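Local coordinates for hypothetical protein aq_1447 (Aquifex aeolicus, PDB 1YVU) that uses short single-stranded DNA guides to bind complementary RNA targets and cleaves them with a metal-dependent PIWI domain of RNase H fold, at residues Leu100-Lys111 with Tyr294-Ile305. Sequence-based numbering, arbitrary orientation.
Sequences LFRDFLTKTKVK and YVKALRDYGWYI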
loop_
_atom_site.group_PDB
_atom_site.type_symbol
_atom_site.label_atom_id
_atom_site.label_comp_id
_atom_site.label_asym_id
_atom_site.label_seq_id
_atom_site.Cartn_x
_atom_site.Cartn_y
_atom_site.Cartn_z
ATOM N N LEU A 100 24.343 2.812 7.240
ATOM C CA LEU A 100 25.693 3.165 6.799
ATOM C C LEU A 100 25.768 3.307 5.256
ATOM O O LEU A 100 26.195 4.350 4.766
ATOM C CB LEU A 100 26.714 2.149 7.332
ATOM C CG LEU A 100 28.164 2.647 7.265
ATOM C CD1 LEU A 100 28.456 3.405 8.522
ATOM C CD2 LEU A 100 29.183 1.508 7.062
ATOM N N PHE A 101 25.237 2.331 4.511
ATOM C CA PHE A 101 25.246 2.380 3.042
ATOM C C PHE A 101 24.648 3.677 2.477
ATOM O O PHE A 101 25.263 4.321 1.626
ATOM C CB PHE A 101 24.507 1.163 2.450
ATOM C CG PHE A 101 24.523 1.090 0.917
ATOM C CD1 PHE A 101 25.719 0.805 0.202
ATOM C CD2 PHE A 101 23.344 1.304 0.180
ATOM C CE1 PHE A 101 25.730 0.735 -1.236
ATOM C CE2 PHE A 101 23.345 1.239 -1.259
ATOM C CZ PHE A 101 24.541 0.954 -1.961
ATOM N N ARG A 102 23.468 4.054 2.982
ATOM C CA ARG A 102 22.736 5.248 2.546
ATOM C C ARG A 102 23.523 6.541 2.657
ATOM O O ARG A 102 23.570 7.349 1.732
ATOM C CB ARG A 102 21.447 5.392 3.341
ATOM C CG ARG A 102 20.335 4.481 2.886
ATOM C CD ARG A 102 19.049 4.836 3.603
ATOM N NE ARG A 102 17.919 4.089 3.048
ATOM C CZ ARG A 102 16.773 3.849 3.689
ATOM N NH1 ARG A 102 16.582 4.300 4.929
ATOM N NH2 ARG A 102 15.829 3.118 3.102
ATOM N N ASP A 103 24.203 6.684 3.782
ATOM C CA ASP A 103 25.025 7.845 4.080
ATOM C C ASP A 103 26.232 7.922 3.167
ATOM O O ASP A 103 26.855 8.967 3.029
ATOM C CB ASP A 103 25.449 7.816 5.551
ATOM C CG ASP A 103 24.259 8.011 6.534
ATOM O OD1 ASP A 103 23.109 8.314 6.098
ATOM O OD2 ASP A 103 24.482 7.863 7.762
ATOM N N PHE A 104 26.562 6.802 2.542
ATOM C CA PHE A 104 27.663 6.793 1.598
ATOM C C PHE A 104 27.170 7.344 0.282
ATOM O O PHE A 104 27.853 8.148 -0.324
ATOM C CB PHE A 104 28.216 5.394 1.405
ATOM C CG PHE A 104 29.352 5.085 2.301
ATOM C CD1 PHE A 104 29.149 4.364 3.468
ATOM C CD2 PHE A 104 30.644 5.526 1.981
ATOM C CE1 PHE A 104 30.213 4.076 4.325
ATOM C CE2 PHE A 104 31.727 5.242 2.831
ATOM C CZ PHE A 104 31.512 4.515 4.010
ATOM N N LEU A 105 25.942 6.981 -0.099
ATOM C CA LEU A 105 25.300 7.444 -1.347
ATOM C C LEU A 105 25.084 8.954 -1.330
ATOM O O LEU A 105 24.995 9.617 -2.372
ATOM C CB LEU A 105 23.935 6.765 -1.513
ATOM C CG LEU A 105 23.902 5.249 -1.403
ATOM C CD1 LEU A 105 22.510 4.791 -1.670
ATOM C CD2 LEU A 105 24.875 4.613 -2.395
ATOM N N THR A 106 24.989 9.464 -0.108
ATOM C CA THR A 106 24.768 10.860 0.165
ATOM C C THR A 106 26.079 11.606 0.145
ATOM O O THR A 106 26.252 12.478 -0.682
ATOM C CB THR A 106 24.036 11.012 1.512
ATOM O OG1 THR A 106 22.705 10.479 1.380
ATOM C CG2 THR A 106 23.993 12.478 1.968
ATOM N N LYS A 107 27.012 11.230 1.022
ATOM C CA LYS A 107 28.335 11.867 1.110
ATOM C C LYS A 107 29.182 11.770 -0.171
ATOM O O LYS A 107 30.012 12.650 -0.408
ATOM C CB LYS A 107 29.100 11.361 2.348
ATOM C CG LYS A 107 30.361 12.177 2.751
ATOM C CD LYS A 107 30.125 13.712 2.856
ATOM C CE LYS A 107 31.403 14.428 3.290
ATOM N NZ LYS A 107 31.314 15.899 3.135
ATOM N N THR A 108 28.908 10.764 -1.015
ATOM C CA THR A 108 29.620 10.574 -2.288
ATOM C C THR A 108 28.790 11.177 -3.414
ATOM O O THR A 108 29.168 11.102 -4.585
ATOM C CB THR A 108 29.899 9.083 -2.591
ATOM O OG1 THR A 108 30.221 8.419 -1.370
ATOM C CG2 THR A 108 31.119 8.927 -3.489
ATOM N N LYS A 109 27.620 11.711 -3.042
ATOM C CA LYS A 109 26.648 12.374 -3.938
ATOM C C LYS A 109 26.335 11.673 -5.266
ATOM O O LYS A 109 25.906 12.312 -6.229
ATOM C CB LYS A 109 27.074 13.833 -4.171
ATOM C CG LYS A 109 27.113 14.662 -2.891
ATOM C CD LYS A 109 27.861 15.958 -3.072
ATOM C CE LYS A 109 28.230 16.535 -1.726
ATOM N NZ LYS A 109 28.973 17.805 -1.908
ATOM N N VAL A 110 26.487 10.345 -5.267
ATOM C CA VAL A 110 26.281 9.491 -6.438
ATOM C C VAL A 110 24.827 9.358 -6.915
ATOM O O VAL A 110 24.565 9.156 -8.103
ATOM C CB VAL A 110 26.967 8.129 -6.215
ATOM C CG1 VAL A 110 26.341 7.399 -5.044
ATOM C CG2 VAL A 110 27.023 7.303 -7.516
ATOM N N LYS A 111 23.890 9.539 -5.992
ATOM C CA LYS A 111 22.476 9.485 -6.334
ATOM C C LYS A 111 22.116 10.862 -6.931
ATOM O O LYS A 111 21.241 10.980 -7.787
ATOM C CB LYS A 111 21.637 9.163 -5.098
ATOM C CG LYS A 111 20.343 8.436 -5.445
ATOM C CD LYS A 111 19.256 8.513 -4.360
ATOM C CE LYS A 111 19.608 7.717 -3.117
ATOM N NZ LYS A 111 18.365 7.170 -2.558
ATOM N N TYR A 294 27.349 3.248 -8.321
ATOM C CA TYR A 294 27.498 3.092 -6.874
ATOM C C TYR A 294 28.811 2.366 -6.610
ATOM O O TYR A 294 29.559 2.754 -5.716
ATOM C CB TYR A 294 26.353 2.254 -6.258
ATOM C CG TYR A 294 25.011 2.932 -6.048
ATOM C CD1 TYR A 294 23.906 2.205 -5.570
ATOM C CD2 TYR A 294 24.824 4.297 -6.352
ATOM C CE1 TYR A 294 22.642 2.836 -5.410
ATOM C CE2 TYR A 294 23.568 4.941 -6.191
ATOM C CZ TYR A 294 22.493 4.212 -5.727
ATOM O OH TYR A 294 21.303 4.864 -5.606
ATOM N N VAL A 295 29.118 1.381 -7.458
ATOM C CA VAL A 295 30.327 0.585 -7.303
ATOM C C VAL A 295 31.600 1.371 -7.593
ATOM O O VAL A 295 32.639 1.044 -7.024
ATOM C CB VAL A 295 30.313 -0.738 -8.125
ATOM C CG1 VAL A 295 31.267 -1.762 -7.476
ATOM C CG2 VAL A 295 28.928 -1.351 -8.165
ATOM N N LYS A 296 31.525 2.419 -8.428
ATOM C CA LYS A 296 32.705 3.265 -8.736
ATOM C C LYS A 296 32.967 4.115 -7.496
ATOM O O LYS A 296 34.076 4.164 -6.922
ATOM C CB LYS A 296 32.412 4.277 -9.859
ATOM C CG LYS A 296 32.670 3.869 -11.291
ATOM C CD LYS A 296 32.809 5.142 -12.157
ATOM C CE LYS A 296 33.124 4.796 -13.611
ATOM N NZ LYS A 296 33.846 5.890 -14.323
ATOM N N ALA A 297 31.852 4.693 -7.064
ATOM C CA ALA A 297 31.763 5.596 -5.951
ATOM C C ALA A 297 32.061 5.001 -4.604
ATOM O O ALA A 297 32.458 5.741 -3.696
ATOM C CB ALA A 297 30.386 6.193 -5.940
ATOM N N LEU A 298 31.842 3.685 -4.464
ATOM C CA LEU A 298 32.014 3.010 -3.175
ATOM C C LEU A 298 33.009 1.839 -2.978
ATOM O O LEU A 298 33.250 1.420 -1.832
ATOM C CB LEU A 298 30.633 2.634 -2.616
ATOM C CG LEU A 298 29.409 3.576 -2.571
ATOM C CD1 LEU A 298 28.362 2.965 -1.695
ATOM C CD2 LEU A 298 29.715 4.950 -2.030
ATOM N N ARG A 299 33.612 1.354 -4.069
ATOM C CA ARG A 299 34.605 0.249 -4.064
ATOM C C ARG A 299 35.820 0.592 -3.204
ATOM O O ARG A 299 36.388 -0.250 -2.511
ATOM C CB ARG A 299 35.127 0.027 -5.487
ATOM C CG ARG A 299 35.076 -1.395 -6.041
ATOM C CD ARG A 299 35.780 -1.438 -7.416
ATOM N NE ARG A 299 35.116 -0.643 -8.478
ATOM C CZ ARG A 299 35.720 0.145 -9.388
ATOM N NH1 ARG A 299 37.044 0.318 -9.409
ATOM N NH2 ARG A 299 35.005 0.659 -10.384
ATOM N N ASP A 300 36.198 1.863 -3.295
ATOM C CA ASP A 300 37.331 2.446 -2.590
ATOM C C ASP A 300 37.029 2.614 -1.107
ATOM O O ASP A 300 37.933 2.661 -0.269
ATOM C CB ASP A 300 37.673 3.792 -3.245
ATOM C CG ASP A 300 38.173 3.638 -4.702
ATOM O OD1 ASP A 300 38.343 2.494 -5.193
ATOM O OD2 ASP A 300 38.439 4.673 -5.353
ATOM N N TYR A 301 35.739 2.582 -0.787
ATOM C CA TYR A 301 35.266 2.756 0.585
ATOM C C TYR A 301 35.018 1.424 1.264
ATOM O O TYR A 301 34.721 1.362 2.461
ATOM C CB TYR A 301 34.043 3.674 0.583
ATOM C CG TYR A 301 34.407 5.062 0.081
ATOM C CD1 TYR A 301 34.402 5.360 -1.295
ATOM C CD2 TYR A 301 34.879 6.060 0.973
ATOM C CE1 TYR A 301 34.873 6.614 -1.784
ATOM C CE2 TYR A 301 35.352 7.328 0.490
ATOM C CZ TYR A 301 35.353 7.586 -0.886
ATOM O OH TYR A 301 35.894 8.757 -1.368
ATOM N N GLY A 302 35.246 0.367 0.485
ATOM C CA GLY A 302 35.102 -1.008 0.941
ATOM C C GLY A 302 33.807 -1.730 0.614
ATOM O O GLY A 302 33.561 -2.808 1.157
ATOM N N TRP A 303 33.005 -1.174 -0.296
ATOM C CA TRP A 303 31.716 -1.760 -0.674
ATOM C C TRP A 303 31.675 -2.584 -1.955
ATOM O O TRP A 303 32.155 -2.149 -3.002
ATOM C CB TRP A 303 30.656 -0.672 -0.813
ATOM C CG TRP A 303 30.233 -0.038 0.439
ATOM C CD1 TRP A 303 30.716 1.112 0.957
ATOM C CD2 TRP A 303 29.202 -0.496 1.349
ATOM N NE1 TRP A 303 30.057 1.421 2.125
ATOM C CE2 TRP A 303 29.120 0.461 2.392
ATOM C CE3 TRP A 303 28.334 -1.618 1.373
ATOM C CZ2 TRP A 303 28.214 0.334 3.474
ATOM C CZ3 TRP A 303 27.418 -1.753 2.472
ATOM C CH2 TRP A 303 27.379 -0.764 3.501
ATOM N N TYR A 304 31.017 -3.738 -1.868
ATOM C CA TYR A 304 30.828 -4.623 -3.005
ATOM C C TYR A 304 29.341 -4.847 -3.136
ATOM O O TYR A 304 28.631 -4.961 -2.136
ATOM C CB TYR A 304 31.479 -5.977 -2.784
ATOM C CG TYR A 304 31.292 -6.934 -3.939
ATOM C CD1 TYR A 304 32.034 -6.764 -5.125
ATOM C CD2 TYR A 304 30.409 -8.045 -3.844
ATOM C CE1 TYR A 304 31.925 -7.667 -6.197
ATOM C CE2 TYR A 304 30.281 -8.972 -4.926
ATOM C CZ TYR A 304 31.052 -8.766 -6.099
ATOM O OH TYR A 304 30.971 -9.630 -7.172
ATOM N N ILE A 305 28.892 -4.879 -4.388
ATOM C CA ILE A 305 27.511 -5.125 -4.747
ATOM C C ILE A 305 27.610 -6.099 -5.920
ATOM O O ILE A 305 28.349 -5.854 -6.890
ATOM C CB ILE A 305 26.742 -3.818 -5.188
ATOM C CG1 ILE A 305 26.802 -2.721 -4.095
ATOM C CG2 ILE A 305 25.250 -4.155 -5.452
ATOM C CD1 ILE A 305 26.192 -1.386 -4.468
#
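The edge of Phe101 meets the face of Trp303's six-membered ring (planes at 68°, Phe101 CD1 3.8 Å from Trp303 CE3) within an aromatic cluster that also holds Phe104, Tyr294 and Tyr301. Trp303 directs its own edge at Phe104, with NE1 over one face, 3.4 Å from Phe104 CD1. Farther along Phe101, an offset edge-to-face contact reaches Tyr294. CG of Phe101 lies anti to the backbone N (chi1 -177°), which extends the ring between Trp303 and Tyr294, while Leu298 CD1 packs 3.5 Å from its CE1. Tyr294 is a knob in a hole made by Phe101, Leu105, Val110 and Lys111; Leu105 CD2 sits 3.8 Å from the tyrosine ring centroid, almost on the normal (CH-pi).

Phe101, Tyr294 and Trp303 are buried, whereas exposed Tyr301 and partly exposed Thr108 and Ala297 each bury less here. Tyr301 lies obliquely against Phe104: Tyr301 CB is 3.6 Å from Phe104 CE2, its ring atoms CG and CD2 nearly as close. Thr108 CG2 meets Ala297 CB at 3.7 Å. Thr108 OG1 donates back to Phe104 O (2.6 Å), and no hydrogen bond links the segments.

The contact joins the N-terminal domain and linker L1 to linker L2: helices 94-107 and 280-299 cross at 100° in their contacting segments, Glu143 of strand 134-147 is hydrogen-bonded to Tyr294 OH, and strand 303-305 pairs with strand 9-14, whose Tyr14 stacks on Trp303.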